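Local coordinates for A197 (Sulfolobus turreted icosahedral virus, PDB 2C0N), which is a viral protein with the GT-A fold that probably acts as a glycosyltransferase, at residues V99-K102 with D103-E107; D151-F154 with F155-K159. All blocks are in the same frame, centred on the assembly; numbering follows the deposited sequence.

Interaction 1 of 2, residues V99-K102 with D103-E107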
# COMPACT_ATOMS: atom_id res chain seq x y z
N VAL A 99 -25.31 -1.74 5.60
CA VAL A 99 -25.91 -1.75 6.92
C VAL A 99 -27.26 -2.41 6.80
O VAL A 99 -27.86 -2.38 5.73
CB VAL A 99 -26.08 -0.32 7.53
CG1 VAL A 99 -24.77 0.45 7.47
CG2 VAL A 99 -27.15 0.42 6.82
N TYR A 100 -27.72 -3.02 7.87
CA TYR A 100 -29.03 -3.69 7.84
C TYR A 100 -29.86 -3.52 9.08
O TYR A 100 -29.33 -3.36 10.19
CB TYR A 100 -28.86 -5.17 7.54
CG TYR A 100 -28.09 -5.93 8.59
CD1 TYR A 100 -28.73 -6.44 9.73
CD2 TYR A 100 -26.73 -6.17 8.44
CE1 TYR A 100 -28.03 -7.15 10.68
CE2 TYR A 100 -26.02 -6.88 9.40
CZ TYR A 100 -26.68 -7.37 10.50
OH TYR A 100 -25.99 -8.09 11.47
N ARG A 101 -31.18 -3.51 8.88
CA ARG A 101 -32.13 -3.72 9.96
C ARG A 101 -32.76 -5.09 9.70
O ARG A 101 -32.21 -6.10 10.13
CB ARG A 101 -33.13 -2.59 10.05
CG ARG A 101 -32.45 -1.30 10.49
CD ARG A 101 -33.36 -0.11 10.47
NE ARG A 101 -33.72 0.26 9.11
CZ ARG A 101 -34.53 1.26 8.78
NH1 ARG A 101 -35.10 2.01 9.72
NH2 ARG A 101 -34.77 1.50 7.49
N LYS A 102 -33.83 -5.16 8.92
CA LYS A 102 -34.41 -6.47 8.58
C LYS A 102 -33.66 -7.10 7.42
O LYS A 102 -33.56 -8.33 7.33
CB LYS A 102 -35.91 -6.36 8.26
CG LYS A 102 -36.77 -6.07 9.48
CD LYS A 102 -38.12 -6.79 9.42
CE LYS A 102 -38.97 -6.50 10.67
NZ LYS A 102 -40.19 -7.37 10.78
N ASP A 103 -33.13 -6.25 6.54
CA ASP A 103 -32.30 -6.68 5.43
C ASP A 103 -31.31 -5.56 5.06
O ASP A 103 -31.37 -4.48 5.64
CB ASP A 103 -33.18 -7.05 4.24
CG ASP A 103 -32.43 -7.79 3.14
OD1 ASP A 103 -31.30 -8.28 3.39
OD2 ASP A 103 -32.98 -7.87 2.02
N TRP A 104 -30.40 -5.83 4.13
CA TRP A 104 -29.46 -4.81 3.66
C TRP A 104 -30.30 -3.62 3.25
O TRP A 104 -31.31 -3.77 2.59
CB TRP A 104 -28.57 -5.31 2.52
CG TRP A 104 -27.78 -6.47 2.92
CD1 TRP A 104 -27.97 -7.77 2.52
CD2 TRP A 104 -26.71 -6.50 3.88
NE1 TRP A 104 -27.06 -8.59 3.15
CE2 TRP A 104 -26.28 -7.84 3.99
CE3 TRP A 104 -26.05 -5.52 4.63
CZ2 TRP A 104 -25.22 -8.22 4.83
CZ3 TRP A 104 -25.01 -5.89 5.46
CH2 TRP A 104 -24.60 -7.23 5.56
N GLU A 105 -29.91 -2.44 3.71
CA GLU A 105 -30.68 -1.23 3.43
C GLU A 105 -30.62 -0.85 1.96
O GLU A 105 -29.60 -1.06 1.30
CB GLU A 105 -30.19 -0.06 4.28
CG GLU A 105 -30.43 -0.25 5.77
CD GLU A 105 -31.89 -0.40 6.12
OE1 GLU A 105 -32.70 0.33 5.50
OE2 GLU A 105 -32.23 -1.23 7.00
N LYS A 106 -31.73 -0.33 1.46
CA LYS A 106 -31.81 0.10 0.06
C LYS A 106 -31.39 1.56 -0.11
O LYS A 106 -30.96 1.98 -1.18
CB LYS A 106 -33.22 -0.15 -0.47
CG LYS A 106 -33.59 -1.63 -0.52
CD LYS A 106 -32.81 -2.40 -1.62
CE LYS A 106 -33.69 -3.55 -2.20
NZ LYS A 106 -33.12 -4.22 -3.45
N GLU A 107 -31.48 2.34 0.97
CA GLU A 107 -31.17 3.76 0.93
C GLU A 107 -30.35 4.17 2.18
O GLU A 107 -30.42 3.51 3.23
CB GLU A 107 -32.47 4.59 0.85
CG GLU A 107 -33.35 4.34 -0.41
CD GLU A 107 -32.62 4.68 -1.75
OE1 GLU A 107 -31.59 5.41 -1.70
OE2 GLU A 107 -33.07 4.23 -2.85

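Interaction 2 of 2, residues D151-F154 with F155-K159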
# COMPACT_ATOMS: atom_id res chain seq x y z
N ASP A 151 -19.73 -11.16 10.55
CA ASP A 151 -20.46 -9.90 10.67
C ASP A 151 -21.84 -10.07 11.31
O ASP A 151 -22.13 -9.45 12.32
CB ASP A 151 -20.57 -9.20 9.32
CG ASP A 151 -21.18 -10.07 8.22
OD1 ASP A 151 -21.17 -11.31 8.30
OD2 ASP A 151 -21.64 -9.46 7.23
N VAL A 152 -22.69 -10.94 10.74
CA VAL A 152 -24.01 -11.22 11.33
C VAL A 152 -23.84 -11.92 12.67
O VAL A 152 -24.57 -11.62 13.63
CB VAL A 152 -24.93 -12.03 10.39
CG1 VAL A 152 -26.24 -12.42 11.08
CG2 VAL A 152 -25.22 -11.20 9.16
N TYR A 153 -22.86 -12.81 12.77
CA TYR A 153 -22.57 -13.44 14.06
C TYR A 153 -22.26 -12.39 15.13
O TYR A 153 -22.85 -12.41 16.21
CB TYR A 153 -21.39 -14.40 13.95
CG TYR A 153 -20.91 -14.95 15.28
CD1 TYR A 153 -19.98 -14.23 16.04
CD2 TYR A 153 -21.41 -16.15 15.80
CE1 TYR A 153 -19.54 -14.70 17.25
CE2 TYR A 153 -20.96 -16.64 17.04
CZ TYR A 153 -20.02 -15.89 17.75
OH TYR A 153 -19.54 -16.30 18.97
N PHE A 154 -21.33 -11.48 14.81
CA PHE A 154 -20.87 -10.47 15.77
C PHE A 154 -22.05 -9.67 16.34
O PHE A 154 -22.22 -9.55 17.55
CB PHE A 154 -19.91 -9.51 15.08
CG PHE A 154 -19.48 -8.38 15.94
CD1 PHE A 154 -20.03 -7.12 15.78
CD2 PHE A 154 -18.53 -8.57 16.93
CE1 PHE A 154 -19.62 -6.08 16.58
CE2 PHE A 154 -18.13 -7.54 17.75
CZ PHE A 154 -18.67 -6.30 17.58
N PHE A 155 -22.87 -9.16 15.44
CA PHE A 155 -24.04 -8.38 15.83
C PHE A 155 -25.14 -9.20 16.50
O PHE A 155 -25.78 -8.74 17.49
CB PHE A 155 -24.55 -7.61 14.62
CG PHE A 155 -23.62 -6.51 14.22
CD1 PHE A 155 -23.56 -5.37 14.96
CD2 PHE A 155 -22.76 -6.62 13.13
CE1 PHE A 155 -22.70 -4.34 14.61
CE2 PHE A 155 -21.88 -5.62 12.80
CZ PHE A 155 -21.83 -4.49 13.52
N SER A 156 -25.39 -10.41 15.99
CA SER A 156 -26.48 -11.22 16.55
C SER A 156 -26.12 -11.72 17.94
O SER A 156 -27.00 -11.89 18.80
CB SER A 156 -26.79 -12.42 15.64
OG SER A 156 -27.26 -11.96 14.39
N THR A 157 -24.83 -11.98 18.14
CA THR A 157 -24.36 -12.58 19.37
C THR A 157 -24.12 -11.55 20.44
O THR A 157 -24.52 -11.74 21.58
CB THR A 157 -23.05 -13.35 19.14
OG1 THR A 157 -23.26 -14.34 18.12
CG2 THR A 157 -22.58 -14.04 20.42
N HIS A 158 -23.46 -10.46 20.07
CA HIS A 158 -23.00 -9.46 21.05
C HIS A 158 -23.90 -8.23 21.17
O HIS A 158 -23.76 -7.47 22.12
CB HIS A 158 -21.57 -9.06 20.72
CG HIS A 158 -20.67 -10.25 20.64
ND1 HIS A 158 -20.01 -10.62 19.49
CD2 HIS A 158 -20.36 -11.18 21.57
CE1 HIS A 158 -19.31 -11.71 19.73
NE2 HIS A 158 -19.51 -12.07 20.98
N LYS A 159 -24.83 -8.07 20.23
CA LYS A 159 -25.90 -7.06 20.31
C LYS A 159 -25.42 -5.66 20.74
O LYS A 159 -25.95 -5.05 21.67
CB LYS A 159 -27.07 -7.55 21.20
CG LYS A 159 -27.59 -8.93 20.77
CD LYS A 159 -28.56 -9.55 21.75
CE LYS A 159 -30.01 -9.12 21.49
NZ LYS A 159 -30.93 -9.74 22.53

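Interaction 1 of 2, residues V99-K102 with D103-E107
Y100 meets W104 because its chi1 of 63° tucks CG over its own backbone, which lays the tyrosine ring beside the indole. W104 takes the other course, with CG anti to its carbonyl carbon (chi1 -59°). The rings form an edge-to-face (T-shaped) pair, with the tyrosine edge toward the indole face. The two planes lie 84° apart, and Y100 CD2 is 3.5 Å from W104 CZ3. The second key pair is R101 with E105, whose side chains cross at about a right angle. NE and NH2 of R101 each bond one carboxylate oxygen. R101 NE to E105 OE2 is 3.0 Å and nearly straight, within the guanidinium plane. R101 NH2 reaches E105 OE1 at 3.1 Å. Both oxygens are met from above the carboxylate plane, so the two flat groups are not coplanar. The aliphatic part of E105 packs on V99, with E105 CG 3.5 Å from V99 CG2. The contact is the turn that follows strand 99-100, whose antiparallel partner is strand 115-116. E105 N donates to V99 O at 2.9 Å, and Y100 and W104 form a single beta bridge. R101 N adds a weak bond to E105 OE2. At the bend, W104 N bonds weakly to D103 OD1. W104 touches helix 150-158, while V99 packs on strand 84-88. The turn is thus held by the ring pair, the salt bridge and the E105 N to V99 O bond. The ion pair would offset the charge of E105, a buried residue, and two bonds, one to each oxygen, would restrain the rotation of the carboxylate.

Interaction 2 of 2, residues D151-F154 with F155-K159
The ring of F155 has F154 CD1 over the centre of one face, 3.7 Å above the plane, and D151 O at its edge. F154 and F155 form an edge-to-face (T-shaped) pair: the edge of F154 is toward the face of F155, and the planes are 89° apart. D151 O is 3.0 Å from F155 CD2. One face of the Y153 ring is taken by T157. T157 OG1 stands 3.3 Å above the centre of that ring, and T157 CB adds a CH-pi contact. The H158 ring lies oblique to the rings of Y153 and F154 and completes the aromatic cluster. H158 CE1 is 3.9 Å from Y153 CE1. The chi1 of T157 (-57°) sets OG1 beside its own backbone N, from where T157 OG1 bonds to Y153 O at 2.7 Å. That oxygen also accepts T157 N, so two donors of one residue hold it. S156 does the same one step earlier: S156 OG bonds to V152 O at 2.8 Å, and S156 N reaches the same oxygen. Both hydroxyls come from above the carbonyl plane. H158 ND1 makes a weak bond to F154 O, which also accepts H158 N at 3.0 Å. The backbone N bonds of F155 to H158 follow the i to i+4 pattern; the side-chain bonds add second donors to three of these carbonyls. This is the C-terminal end of the helix, and K159 leaves it with positive phi. Helix 150-158 packs on helix 125-128, where F154 and H158 touch F127, and on strand 99-100. F154 also meets the ring of F136.

How the interactions relate
The two contacts touch directly. The hydroxyl of Y100 packs against V152 and F155, with Y100 OH 3.5 Å from F155 CB, and W104 comes near D151. Interaction 1 thus lays its aromatic pair against the helix of interaction 2. Each contact is partly buried, with two buried residues, but the buried groups differ. In 99-107 they are V99 and the charged E105; in 151-159 they are F154 and F155. The ion pair of interaction 1 reaches the exposed R101 in an irregular turn. Interaction 2 has no salt bridge between its segments, and its exposed S156 and T157 bond to helix carbonyls instead.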